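PDB 5DL5: membrane protein, which forms an outer-membrane beta-barrel of the OprD porin family in Acinetobacter baumannii, which probably lets small solutes and some antibiotics enter. Local coordinates for residues K273-A279 against Y295-N301; V302-Y306 against D325-N329; N329-Q335 against V358-K364; V368-E374 against A404-Y408. All blocks are in the same frame, centred on the assembly; numbering follows the deposited sequence.

Interaction 1 (K273-A279 against Y295-N301)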
loop_
_atom_site.group_PDB
_atom_site.type_symbol
_atom_site.label_atom_id
_atom_site.label_comp_id
_atom_site.label_asym_id
_atom_site.label_seq_id
_atom_site.Cartn_x
_atom_site.Cartn_y
_atom_site.Cartn_z
ATOM N N LYS A 273 6.689 9.746 -20.164
ATOM C CA LYS A 273 6.631 10.788 -19.129
ATOM C C LYS A 273 7.401 10.215 -17.948
ATOM O O LYS A 273 7.434 8.987 -17.773
ATOM C CB LYS A 273 5.173 11.077 -18.779
ATOM C CG LYS A 273 4.289 11.688 -19.862
ATOM C CD LYS A 273 4.705 13.120 -20.308
ATOM C CE LYS A 273 3.904 13.522 -21.541
ATOM N NZ LYS A 273 4.254 14.885 -21.957
ATOM N N THR A 274 8.078 11.093 -17.229
ATOM C CA THR A 274 8.961 10.736 -16.160
ATOM C C THR A 274 8.603 11.494 -14.917
ATOM O O THR A 274 8.349 12.710 -14.967
ATOM C CB THR A 274 10.406 11.063 -16.594
ATOM O OG1 THR A 274 10.790 10.094 -17.549
ATOM C CG2 THR A 274 11.447 10.877 -15.404
ATOM N N ASN A 275 8.645 10.786 -13.802
ATOM C CA ASN A 275 8.408 11.340 -12.455
ATOM C C ASN A 275 9.590 10.934 -11.651
ATOM O O ASN A 275 10.006 9.772 -11.728
ATOM C CB ASN A 275 7.249 10.662 -11.770
ATOM C CG ASN A 275 7.000 11.142 -10.360
ATOM O OD1 ASN A 275 7.297 10.408 -9.384
ATOM N ND2 ASN A 275 6.461 12.386 -10.223
ATOM N N ASN A 276 10.119 11.851 -10.880
ATOM C CA ASN A 276 10.880 11.521 -9.650
ATOM C C ASN A 276 10.121 12.074 -8.405
ATOM O O ASN A 276 9.666 13.209 -8.390
ATOM C CB ASN A 276 12.282 12.138 -9.665
ATOM C CG ASN A 276 13.083 11.650 -10.846
ATOM O OD1 ASN A 276 13.472 10.515 -10.892
ATOM N ND2 ASN A 276 13.193 12.433 -11.841
ATOM N N ILE A 277 9.971 11.246 -7.397
ATOM C CA ILE A 277 9.371 11.639 -6.108
ATOM C C ILE A 277 10.331 11.133 -5.047
ATOM O O ILE A 277 10.758 9.984 -5.019
ATOM C CB ILE A 277 7.922 11.210 -5.958
ATOM C CG1 ILE A 277 7.325 11.809 -4.665
ATOM C CG2 ILE A 277 7.793 9.705 -6.068
ATOM C CD1 ILE A 277 5.836 11.569 -4.537
ATOM N N TRP A 278 10.647 12.020 -4.126
ATOM C CA TRP A 278 11.492 11.689 -2.976
ATOM C C TRP A 278 11.004 12.394 -1.690
ATOM O O TRP A 278 10.260 13.332 -1.777
ATOM C CB TRP A 278 12.954 11.966 -3.280
ATOM C CG TRP A 278 13.258 13.347 -3.533
ATOM C CD1 TRP A 278 13.212 13.994 -4.752
ATOM C CD2 TRP A 278 13.619 14.352 -2.551
ATOM N NE1 TRP A 278 13.471 15.330 -4.542
ATOM C CE2 TRP A 278 13.684 15.597 -3.233
ATOM C CE3 TRP A 278 13.803 14.333 -1.177
ATOM C CZ2 TRP A 278 14.072 16.780 -2.618
ATOM C CZ3 TRP A 278 14.098 15.579 -0.522
ATOM C CH2 TRP A 278 14.254 16.770 -1.292
ATOM N N ALA A 279 11.482 11.936 -0.541
ATOM C CA ALA A 279 11.052 12.415 0.720
ATOM C C ALA A 279 12.090 12.156 1.753
ATOM O O ALA A 279 12.822 11.185 1.640
ATOM C CB ALA A 279 9.752 11.795 1.138
ATOM N N TYR A 295 9.353 16.114 4.404
ATOM C CA TYR A 295 9.236 16.892 3.166
ATOM C C TYR A 295 9.313 15.942 2.009
ATOM O O TYR A 295 10.088 14.999 2.065
ATOM C CB TYR A 295 10.427 17.907 3.104
ATOM C CG TYR A 295 10.493 18.657 1.832
ATOM C CD1 TYR A 295 9.682 19.798 1.615
ATOM C CD2 TYR A 295 11.330 18.239 0.806
ATOM C CE1 TYR A 295 9.696 20.459 0.371
ATOM C CE2 TYR A 295 11.373 18.878 -0.429
ATOM C CZ TYR A 295 10.570 20.040 -0.619
ATOM O OH TYR A 295 10.599 20.696 -1.859
ATOM N N GLN A 296 8.507 16.212 0.955
ATOM C CA GLN A 296 8.337 15.331 -0.151
ATOM C C GLN A 296 8.244 16.188 -1.386
ATOM O O GLN A 296 7.616 17.236 -1.391
ATOM C CB GLN A 296 7.048 14.524 0.068
ATOM C CG GLN A 296 6.733 13.469 -0.915
ATOM C CD GLN A 296 5.595 12.543 -0.398
ATOM O OE1 GLN A 296 5.800 11.817 0.557
ATOM N NE2 GLN A 296 4.455 12.602 -1.004
ATOM N N GLN A 297 8.866 15.775 -2.488
ATOM C CA GLN A 297 8.766 16.622 -3.700
ATOM C C GLN A 297 8.764 15.757 -4.953
ATOM O O GLN A 297 9.453 14.713 -5.027
ATOM C CB GLN A 297 9.998 17.526 -3.690
ATOM C CG GLN A 297 10.332 18.165 -5.005
ATOM C CD GLN A 297 11.412 19.264 -4.898
ATOM O OE1 GLN A 297 11.883 19.648 -3.799
ATOM N NE2 GLN A 297 11.618 19.945 -6.046
ATOM N N ASN A 298 7.975 16.170 -5.914
ATOM C CA ASN A 298 7.915 15.565 -7.224
ATOM C C ASN A 298 8.631 16.428 -8.251
ATOM O O ASN A 298 8.476 17.657 -8.175
ATOM C CB ASN A 298 6.449 15.530 -7.704
ATOM C CG ASN A 298 5.600 14.537 -6.955
ATOM O OD1 ASN A 298 5.363 13.388 -7.464
ATOM N ND2 ASN A 298 5.103 14.957 -5.717
ATOM N N THR A 299 9.366 15.824 -9.188
ATOM C CA THR A 299 9.879 16.574 -10.345
ATOM C C THR A 299 9.576 15.688 -11.613
ATOM O O THR A 299 9.136 14.491 -11.505
ATOM C CB THR A 299 11.393 16.807 -10.230
ATOM O OG1 THR A 299 12.054 15.578 -10.038
ATOM C CG2 THR A 299 11.734 17.566 -9.045
ATOM N N GLY A 300 9.811 16.260 -12.771
ATOM C CA GLY A 300 9.511 15.698 -14.080
ATOM C C GLY A 300 8.210 16.200 -14.685
ATOM O O GLY A 300 7.566 17.082 -14.135
ATOM N N ASN A 301 7.769 15.603 -15.773
ATOM C CA ASN A 301 6.593 16.047 -16.445
ATOM C C ASN A 301 5.301 15.212 -16.153
ATOM O O ASN A 301 4.327 15.229 -16.936
ATOM C CB ASN A 301 6.852 16.258 -17.946
ATOM C CG ASN A 301 7.332 14.994 -18.613
ATOM O OD1 ASN A 301 7.394 13.896 -17.996
ATOM N ND2 ASN A 301 7.745 15.133 -19.826
#
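Trp278 and Tyr295 meet obliquely, the CH2 corner of the indole lying 3.7 Å from CE2 of Tyr295 and near the plane of the phenol, with the ring planes 57° apart. Gln297 runs alongside Trp278 and sets its CB over one face of the indole; its amide is turned modestly from the plane of that ring, and its OE1 accepts a 2.6 Å bond from Tyr295 OH. The indole reaches these partners because CG of Trp278 stands between backbone N and carbonyl carbon (chi1 63°). On the opposite face of the sheet, Asn275 ND2 donates at 3.1 Å to Asn298 OD1, which is met in its carbonyl plane, on a lone pair, and lies close to the amide plane of Asn275; ND2 also bonds Val302 O. Ile277 lies beside Asn298, its CD1 3.5 Å from Asn298 OD1. Beyond Gly300, Asn301 OD1 accepts Thr274 N at 3.0 Å in a nearly straight bond (169°). Reciprocal backbone bonds pair Asn276 with Thr299 and Trp278 with Gln297, evidence for an antiparallel hairpin of the barrel wall. Strand 233-246 flanks it beside strand 273-286, strand 332-341 beside strand 289-300.

Interaction 2 (V302-Y306 against D325-N329)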
loop_
_atom_site.group_PDB
_atom_site.type_symbol
_atom_site.label_atom_id
_atom_site.label_comp_id
_atom_site.label_asym_id
_atom_site.label_seq_id
_atom_site.Cartn_x
_atom_site.Cartn_y
_atom_site.Cartn_z
ATOM N N VAL A 302 5.272 14.521 -15.020
ATOM C CA VAL A 302 4.089 13.884 -14.556
ATOM C C VAL A 302 4.254 13.787 -13.108
ATOM O O VAL A 302 5.389 13.694 -12.607
ATOM C CB VAL A 302 3.845 12.477 -15.300
ATOM C CG1 VAL A 302 4.928 11.451 -14.969
ATOM C CG2 VAL A 302 2.503 11.863 -14.998
ATOM N N GLY A 303 3.123 13.716 -12.392
ATOM C CA GLY A 303 3.128 13.263 -11.011
ATOM C C GLY A 303 3.382 11.770 -10.812
ATOM O O GLY A 303 3.645 11.054 -11.758
ATOM N N TYR A 304 3.389 11.348 -9.562
ATOM C CA TYR A 304 3.581 9.953 -9.154
ATOM C C TYR A 304 2.224 9.214 -9.325
ATOM O O TYR A 304 1.510 8.950 -8.347
ATOM C CB TYR A 304 4.257 9.820 -7.810
ATOM C CG TYR A 304 4.592 8.397 -7.464
ATOM C CD1 TYR A 304 5.400 7.649 -8.311
ATOM C CD2 TYR A 304 4.036 7.715 -6.363
ATOM C CE1 TYR A 304 5.651 6.325 -8.072
ATOM C CE2 TYR A 304 4.377 6.390 -6.064
ATOM C CZ TYR A 304 5.113 5.660 -6.958
ATOM O OH TYR A 304 5.409 4.303 -6.855
ATOM N N ASP A 305 1.863 8.931 -10.592
ATOM C CA ASP A 305 0.468 8.474 -10.979
ATOM C C ASP A 305 0.475 6.908 -10.808
ATOM O O ASP A 305 0.396 6.185 -11.787
ATOM C CB ASP A 305 0.141 8.892 -12.403
ATOM C CG ASP A 305 -0.206 10.364 -12.583
ATOM O OD1 ASP A 305 0.171 11.221 -11.762
ATOM O OD2 ASP A 305 -0.648 10.714 -13.695
ATOM N N TYR A 306 0.775 6.445 -9.584
ATOM C CA TYR A 306 0.862 5.035 -9.249
ATOM C C TYR A 306 -0.546 4.384 -9.259
ATOM O O TYR A 306 -1.614 5.021 -9.091
ATOM C CB TYR A 306 1.642 4.788 -7.951
ATOM C CG TYR A 306 0.806 4.992 -6.674
ATOM C CD1 TYR A 306 0.548 6.262 -6.173
ATOM C CD2 TYR A 306 0.200 3.932 -6.035
ATOM C CE1 TYR A 306 -0.243 6.468 -5.042
ATOM C CE2 TYR A 306 -0.584 4.137 -4.958
ATOM C CZ TYR A 306 -0.827 5.400 -4.478
ATOM O OH TYR A 306 -1.668 5.629 -3.420
ATOM N N ASP A 325 -2.162 11.514 -1.414
ATOM C CA ASP A 325 -0.785 11.053 -1.408
ATOM C C ASP A 325 0.219 12.118 -1.790
ATOM O O ASP A 325 1.438 11.802 -1.865
ATOM C CB ASP A 325 -0.635 9.918 -2.354
ATOM C CG ASP A 325 -1.332 8.650 -1.827
ATOM O OD1 ASP A 325 -1.170 8.278 -0.657
ATOM O OD2 ASP A 325 -1.952 8.014 -2.649
ATOM N N PHE A 326 -0.211 13.338 -2.069
ATOM C CA PHE A 326 0.803 14.464 -2.285
ATOM C C PHE A 326 1.764 14.118 -3.422
ATOM O O PHE A 326 2.956 14.244 -3.357
ATOM C CB PHE A 326 1.488 14.918 -0.970
ATOM C CG PHE A 326 0.453 15.467 0.045
ATOM C CD1 PHE A 326 -0.293 14.604 0.846
ATOM C CD2 PHE A 326 0.153 16.826 0.104
ATOM C CE1 PHE A 326 -1.336 15.101 1.686
ATOM C CE2 PHE A 326 -0.839 17.362 0.967
ATOM C CZ PHE A 326 -1.636 16.469 1.704
ATOM N N ILE A 327 1.113 13.763 -4.529
ATOM C CA ILE A 327 1.758 13.116 -5.716
ATOM C C ILE A 327 1.459 13.863 -6.962
ATOM O O ILE A 327 1.752 13.388 -8.021
ATOM C CB ILE A 327 1.240 11.646 -5.940
ATOM C CG1 ILE A 327 -0.312 11.627 -6.020
ATOM C CG2 ILE A 327 1.938 10.709 -4.988
ATOM C CD1 ILE A 327 -0.913 10.257 -6.391
ATOM N N GLY A 328 0.980 15.070 -6.888
ATOM C CA GLY A 328 0.770 15.902 -8.047
ATOM C C GLY A 328 2.082 16.309 -8.746
ATOM O O GLY A 328 3.198 16.269 -8.189
ATOM N N ASN A 329 1.878 16.668 -9.978
ATOM C CA ASN A 329 2.914 17.067 -10.894
ATOM C C ASN A 329 3.656 18.322 -10.296
ATOM O O ASN A 329 3.010 19.292 -10.022
ATOM C CB ASN A 329 2.323 17.300 -12.244
ATOM C CG ASN A 329 3.359 17.678 -13.326
ATOM O OD1 ASN A 329 4.322 18.416 -13.096
ATOM N ND2 ASN A 329 3.034 17.340 -14.532
#
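Ile327 pushes its side chain against Tyr304 and Tyr306 where two parts of one long loop of the porin barrel, between strands 289-300 and 332-341, run roughly antiparallel without forming regular strands. Its CB sits 3.6 Å from Tyr304 O. From there the CG2 branch meets Tyr304 CB at 3.8 Å and lies at the edge of that tyrosine's ring, near its plane. For the other branch, a chi1 of 54° tucks CG1 in over the main chain; the branch then continues extended, which carries CD1 to 3.4 Å from Tyr304 O and, more loosely, to 4.1 Å from Tyr306 CE1. The backbone of Ile327 is held as well: its O accepts Tyr304 N at 3.0 Å and also lies close to Gly303 CA. Tyr304 and Asp305 are each the centre of an inverse gamma turn, a tight course that brings CB of Tyr306 over one face of the Tyr304 ring. The Tyr304 hydroxyl bonds Ser315 O, while Asn329 places its ND2 beside Val302 CA and bonds Thr256 and Ser254. Asp325 is shared, with OD1 bonded to Ser321 OG. Its other oxygen, OD2, lies near the plane of the Tyr306 ring but is approached from 39° above the carboxylate plane by Tyr306 OH, which donates to it at 2.5 Å.

Interaction 3 (N329-Q335 against V358-K364); sequences NHEKSAQ and VYGWDIK
Lys364 lays its CE over the centre of the His330 ring, 3.5 Å from the centroid and only 5° off the normal, a CH-pi contact. A second one joins Lys332 and Trp361: CB of the lysine stands 3.8 Å from the centroid of the six-membered ring, over its face. The first torsion of Trp361, 70°, folds the indole back across Lys332 and toward Ser333 CA. Lys332 then bends at its last torsion, and NZ forms a salt bridge with Asp362 OD2 at 3.1 Å, approaching nearly along the C-O axis. The backbones carrying these groups form an antiparallel hairpin of the barrel wall: bonds in both directions link Lys332 with Trp361 and Ala334 with Tyr359. Lys364 N also donates to Asn329 O at 2.9 Å in a straight bond. Glu331 and Ile363 lie side by side, CG to CG1 3.5 Å apart. In the next shell, His330 ND1 donates to Asn329 OD1, which helps orient the imidazole, and Gly328 N bonds Glu331 OE1. Asp362 and Ile363 form a G1 beta bulge opposite Ala372, and Tyr359 OH is hydrogen-bonded with Gln373 OE1.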
loop_
_atom_site.group_PDB
_atom_site.type_symbol
_atom_site.label_atom_id
_atom_site.label_comp_id
_atom_site.label_asym_id
_atom_site.label_seq_id
_atom_site.Cartn_x
_atom_site.Cartn_y
_atom_site.Cartn_z
ATOM N N ASN A 329 1.878 16.668 -9.978
ATOM C CA ASN A 329 2.914 17.067 -10.894
ATOM C C ASN A 329 3.656 18.322 -10.296
ATOM O O ASN A 329 3.010 19.292 -10.022
ATOM C CB ASN A 329 2.323 17.300 -12.244
ATOM C CG ASN A 329 3.359 17.678 -13.326
ATOM O OD1 ASN A 329 4.322 18.416 -13.096
ATOM N ND2 ASN A 329 3.034 17.340 -14.532
ATOM N N HIS A 330 4.980 18.180 -10.034
ATOM C CA HIS A 330 5.845 19.250 -9.374
ATOM C C HIS A 330 5.473 19.519 -7.953
ATOM O O HIS A 330 5.939 20.475 -7.410
ATOM C CB HIS A 330 5.812 20.566 -10.195
ATOM C CG HIS A 330 6.799 20.583 -11.310
ATOM N ND1 HIS A 330 6.793 19.645 -12.350
ATOM C CD2 HIS A 330 7.895 21.371 -11.516
ATOM C CE1 HIS A 330 7.812 19.885 -13.172
ATOM N NE2 HIS A 330 8.500 20.915 -12.682
ATOM N N GLU A 331 4.581 18.690 -7.319
ATOM C CA GLU A 331 4.085 19.038 -6.013
ATOM C C GLU A 331 5.176 18.914 -4.952
ATOM O O GLU A 331 5.872 17.888 -4.838
ATOM C CB GLU A 331 2.896 18.135 -5.616
ATOM C CG GLU A 331 2.265 18.549 -4.306
ATOM C CD GLU A 331 1.030 17.802 -3.913
ATOM O OE1 GLU A 331 0.660 16.868 -4.626
ATOM O OE2 GLU A 331 0.474 18.161 -2.841
ATOM N N LYS A 332 5.292 19.945 -4.151
ATOM C CA LYS A 332 6.050 19.859 -2.914
ATOM C C LYS A 332 5.136 19.687 -1.704
ATOM O O LYS A 332 4.076 20.244 -1.728
ATOM C CB LYS A 332 6.875 21.156 -2.728
ATOM C CG LYS A 332 7.853 21.450 -3.850
ATOM C CD LYS A 332 8.496 22.804 -3.531
ATOM C CE LYS A 332 9.885 23.014 -4.058
ATOM N NZ LYS A 332 9.708 23.458 -5.437
ATOM N N SER A 333 5.593 19.047 -0.590
ATOM C CA SER A 333 4.722 19.039 0.572
ATOM C C SER A 333 5.512 18.850 1.876
ATOM O O SER A 333 6.669 18.375 1.884
ATOM C CB SER A 333 3.666 17.889 0.445
ATOM O OG SER A 333 4.296 16.621 0.292
ATOM N N ALA A 334 4.893 19.279 2.971
ATOM C CA ALA A 334 5.538 19.293 4.274
ATOM C C ALA A 334 4.524 18.824 5.296
ATOM O O ALA A 334 3.351 19.177 5.197
ATOM C CB ALA A 334 6.014 20.686 4.623
ATOM N N GLN A 335 4.993 18.002 6.228
ATOM C CA GLN A 335 4.179 17.434 7.215
ATOM C C GLN A 335 4.767 17.607 8.600
ATOM O O GLN A 335 5.954 17.433 8.811
ATOM C CB GLN A 335 4.066 15.910 6.961
ATOM C CG GLN A 335 3.502 15.098 8.124
ATOM C CD GLN A 335 3.226 13.586 7.899
ATOM O OE1 GLN A 335 2.580 12.974 8.730
ATOM N NE2 GLN A 335 3.731 12.984 6.770
ATOM N N VAL A 358 -0.555 18.008 6.755
ATOM C CA VAL A 358 0.260 17.976 5.565
ATOM C C VAL A 358 -0.244 19.068 4.595
ATOM O O VAL A 358 -1.479 19.259 4.434
ATOM C CB VAL A 358 0.190 16.612 4.805
ATOM C CG1 VAL A 358 1.249 16.638 3.695
ATOM C CG2 VAL A 358 0.397 15.473 5.802
ATOM N N TYR A 359 0.713 19.845 4.077
ATOM C CA TYR A 359 0.390 20.999 3.195
ATOM C C TYR A 359 1.186 20.768 1.937
ATOM O O TYR A 359 2.453 20.608 2.021
ATOM C CB TYR A 359 0.774 22.322 3.908
ATOM C CG TYR A 359 0.488 23.510 3.081
ATOM C CD1 TYR A 359 -0.852 23.939 2.819
ATOM C CD2 TYR A 359 1.521 24.218 2.514
ATOM C CE1 TYR A 359 -1.104 25.029 1.983
ATOM C CE2 TYR A 359 1.306 25.281 1.687
ATOM C CZ TYR A 359 0.017 25.697 1.392
ATOM O OH TYR A 359 -0.067 26.805 0.580
ATOM N N GLY A 360 0.521 20.899 0.796
ATOM C CA GLY A 360 1.110 20.621 -0.513
ATOM C C GLY A 360 0.926 21.809 -1.393
ATOM O O GLY A 360 -0.119 22.446 -1.324
ATOM N N TRP A 361 1.905 22.088 -2.290
ATOM C CA TRP A 361 1.799 23.249 -3.145
ATOM C C TRP A 361 2.583 23.095 -4.416
ATOM O O TRP A 361 3.286 22.098 -4.554
ATOM C CB TRP A 361 2.284 24.508 -2.349
ATOM C CG TRP A 361 3.725 24.597 -2.059
ATOM C CD1 TRP A 361 4.676 25.259 -2.837
ATOM C CD2 TRP A 361 4.452 23.980 -0.970
ATOM N NE1 TRP A 361 5.925 25.075 -2.282
ATOM C CE2 TRP A 361 5.799 24.292 -1.143
ATOM C CE3 TRP A 361 4.094 23.143 0.113
ATOM C CZ2 TRP A 361 6.773 23.903 -0.213
ATOM C CZ3 TRP A 361 5.142 22.719 1.030
ATOM C CH2 TRP A 361 6.419 23.077 0.822
ATOM N N ASP A 362 2.585 24.103 -5.284
ATOM C CA ASP A 362 3.352 23.981 -6.556
ATOM C C ASP A 362 2.786 22.853 -7.488
ATOM O O ASP A 362 3.497 22.297 -8.323
ATOM C CB ASP A 362 4.850 23.704 -6.337
ATOM C CG ASP A 362 5.731 25.026 -6.227
ATOM O OD1 ASP A 362 5.211 26.154 -6.318
ATOM O OD2 ASP A 362 6.931 24.801 -6.050
ATOM N N ILE A 363 1.536 22.524 -7.339
ATOM C CA ILE A 363 0.956 21.452 -8.147
ATOM C C ILE A 363 0.565 22.059 -9.484
ATOM O O ILE A 363 -0.148 23.126 -9.555
ATOM C CB ILE A 363 -0.312 20.896 -7.540
ATOM C CG1 ILE A 363 -0.065 20.329 -6.180
ATOM C CG2 ILE A 363 -0.916 19.855 -8.533
ATOM C CD1 ILE A 363 -1.357 20.216 -5.374
ATOM N N LYS A 364 1.106 21.427 -10.541
ATOM C CA LYS A 364 0.785 21.777 -11.919
ATOM C C LYS A 364 -0.426 21.027 -12.412
ATOM O O LYS A 364 -0.419 19.839 -12.387
ATOM C CB LYS A 364 1.899 21.429 -12.914
ATOM C CG LYS A 364 3.127 22.298 -12.867
ATOM C CD LYS A 364 3.938 22.112 -14.139
ATOM C CE LYS A 364 5.354 22.656 -13.916
ATOM N NZ LYS A 364 6.203 22.587 -15.176
#

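Interaction 4 (V368-E374 against A404-Y408)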
loop_
_atom_site.group_PDB
_atom_site.type_symbol
_atom_site.label_atom_id
_atom_site.label_comp_id
_atom_site.label_asym_id
_atom_site.label_seq_id
_atom_site.Cartn_x
_atom_site.Cartn_y
_atom_site.Cartn_z
ATOM N N VAL A 368 -4.151 24.774 -16.749
ATOM C CA VAL A 368 -4.908 25.569 -15.790
ATOM C C VAL A 368 -3.965 26.423 -14.943
ATOM O O VAL A 368 -4.170 27.569 -14.925
ATOM C CB VAL A 368 -5.877 24.720 -14.928
ATOM C CG1 VAL A 368 -6.625 25.599 -13.914
ATOM C CG2 VAL A 368 -6.885 23.983 -15.839
ATOM N N THR A 369 -2.941 25.859 -14.298
ATOM C CA THR A 369 -2.116 26.603 -13.347
ATOM C C THR A 369 -0.892 25.803 -13.011
ATOM O O THR A 369 -0.877 24.558 -13.072
ATOM C CB THR A 369 -2.850 26.804 -11.983
ATOM O OG1 THR A 369 -2.045 27.551 -11.097
ATOM C CG2 THR A 369 -3.102 25.473 -11.259
ATOM N N ASP A 370 0.069 26.506 -12.458
ATOM C CA ASP A 370 1.315 25.953 -11.977
ATOM C C ASP A 370 1.281 26.005 -10.435
ATOM O O ASP A 370 2.234 25.546 -9.767
ATOM C CB ASP A 370 2.517 26.774 -12.556
ATOM C CG ASP A 370 2.813 26.451 -14.015
ATOM O OD1 ASP A 370 2.615 25.318 -14.415
ATOM O OD2 ASP A 370 3.240 27.344 -14.784
ATOM N N ASP A 371 0.216 26.532 -9.827
ATOM C CA ASP A 371 0.299 26.853 -8.410
ATOM C C ASP A 371 -0.751 26.272 -7.471
ATOM O O ASP A 371 -0.951 26.804 -6.371
ATOM C CB ASP A 371 0.253 28.384 -8.259
ATOM C CG ASP A 371 1.273 29.088 -9.145
ATOM O OD1 ASP A 371 2.473 28.848 -8.939
ATOM O OD2 ASP A 371 0.909 29.864 -10.067
ATOM N N ALA A 372 -1.378 25.177 -7.847
ATOM C CA ALA A 372 -2.465 24.599 -7.001
ATOM C C ALA A 372 -1.847 24.014 -5.712
ATOM O O ALA A 372 -0.598 23.815 -5.566
ATOM C CB ALA A 372 -3.291 23.506 -7.778
ATOM N N GLN A 373 -2.734 23.835 -4.737
ATOM C CA GLN A 373 -2.368 23.463 -3.370
ATOM C C GLN A 373 -3.413 22.557 -2.780
ATOM O O GLN A 373 -4.543 22.584 -3.185
ATOM C CB GLN A 373 -2.366 24.758 -2.464
ATOM C CG GLN A 373 -1.404 25.774 -2.969
ATOM C CD GLN A 373 -1.688 27.139 -2.474
ATOM O OE1 GLN A 373 -0.904 27.690 -1.754
ATOM N NE2 GLN A 373 -2.832 27.704 -2.873
ATOM N N GLU A 374 -3.015 21.863 -1.730
ATOM C CA GLU A 374 -3.917 21.038 -0.982
ATOM C C GLU A 374 -3.414 20.931 0.458
ATOM O O GLU A 374 -2.215 21.140 0.727
ATOM C CB GLU A 374 -3.959 19.629 -1.579
ATOM C CG GLU A 374 -2.643 18.883 -1.563
ATOM C CD GLU A 374 -2.722 17.464 -2.244
ATOM O OE1 GLU A 374 -1.713 16.951 -2.772
ATOM O OE2 GLU A 374 -3.818 16.807 -2.238
ATOM N N ALA A 404 -8.554 21.656 -1.033
ATOM C CA ALA A 404 -7.628 21.872 -2.112
ATOM C C ALA A 404 -8.048 23.091 -2.870
ATOM O O ALA A 404 -9.209 23.508 -2.771
ATOM C CB ALA A 404 -7.574 20.621 -2.997
ATOM N N SER A 405 -7.150 23.668 -3.643
ATOM C CA SER A 405 -7.605 24.825 -4.488
ATOM C C SER A 405 -8.620 24.422 -5.581
ATOM O O SER A 405 -8.868 23.221 -5.874
ATOM C CB SER A 405 -6.449 25.648 -5.139
ATOM O OG SER A 405 -5.427 24.903 -5.540
ATOM N N ASP A 406 -9.191 25.423 -6.190
ATOM C CA ASP A 406 -10.225 25.251 -7.239
ATOM C C ASP A 406 -9.798 24.331 -8.409
ATOM O O ASP A 406 -10.644 23.540 -8.910
ATOM C CB ASP A 406 -10.574 26.594 -7.874
ATOM C CG ASP A 406 -11.172 27.508 -6.917
ATOM O OD1 ASP A 406 -11.613 26.959 -5.894
ATOM O OD2 ASP A 406 -11.266 28.754 -7.179
ATOM N N ALA A 407 -8.496 24.418 -8.761
ATOM C CA ALA A 407 -7.919 23.737 -9.893
ATOM C C ALA A 407 -7.669 22.234 -9.621
ATOM O O ALA A 407 -7.342 21.540 -10.507
ATOM C CB ALA A 407 -6.600 24.449 -10.213
ATOM N N TYR A 408 -7.733 21.788 -8.368
ATOM C CA TYR A 408 -7.429 20.434 -7.918
ATOM C C TYR A 408 -8.580 19.837 -7.146
ATOM O O TYR A 408 -8.436 19.333 -6.020
ATOM C CB TYR A 408 -6.171 20.433 -7.062
ATOM C CG TYR A 408 -5.281 19.211 -7.012
ATOM C CD1 TYR A 408 -4.717 18.647 -8.185
ATOM C CD2 TYR A 408 -4.927 18.647 -5.795
ATOM C CE1 TYR A 408 -3.784 17.523 -8.174
ATOM C CE2 TYR A 408 -4.088 17.523 -5.772
ATOM C CZ TYR A 408 -3.473 17.005 -6.984
ATOM O OH TYR A 408 -2.654 15.927 -6.757
HETATM O O HOH W 1 -1.931 14.947 -4.574
#
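Ser405 packs closely on Ala372 and Gln373, its OG 3.3 Å from Ala372 CA and accepting Gln373 N at 3.0 Å (159°). Ser405 N returns a 2.9 Å bond to Gln373 O, so one residue grips both backbone polar atoms of Gln373. Next along, Glu374 and Ala404 form a non-hydrogen-bonded antiparallel pair with their CB atoms 4.0 Å apart. Here the carboxylate of Glu374 stands perpendicular to the Tyr408 ring, and OE2 meets that ring at its edge, 3.6 Å from CE2. Water 1 joins the ends of the two side chains, donating to Glu374 OE1 at 2.7 Å and hydrogen-bonding Tyr408 OH. Tyr402 and Ser324 bond OE2 in turn, while Tyr412 lies against Tyr408. Toward the exposed Val368 the contact thins to methyl groups: Ala407 CB touches Val368 CG1 and Thr369 CG2, the latter at 3.8 Å, with no polar bond between them. A chi1 of -179° swings Thr369 OG1 away from its own N, where it accepts Asp371 N in an ST turn. The other segment bends through a type I turn from Ser405 to Tyr408, closed by Tyr408 N to Ser405 O, as a barrel strand gives way to its connecting loop.

In the fold
From the N terminus, interaction 1 pairs the two strands of a hairpin with 15 residues between its segments. The chain then leaves strand 289-300 into a long loop, and interaction 2 closes that loop on itself across 18 residues. Interaction 3 begins at Asn329, where interaction 2 ends, and closes the next hairpin; interaction 4 joins residues 368-374 to the loop after strand 394-404. The four follow in series, neither nested nor crossed. Gln296 O to Ser333 N, at 2.8 Å, ties interactions 1 and 3 as neighbouring wall strands, and Gly360 N to Glu374 O, at 2.7 Å, ties 3 to 4. Phe326 of interaction 2 packs on Val358 and Glu374, linking the loop to both.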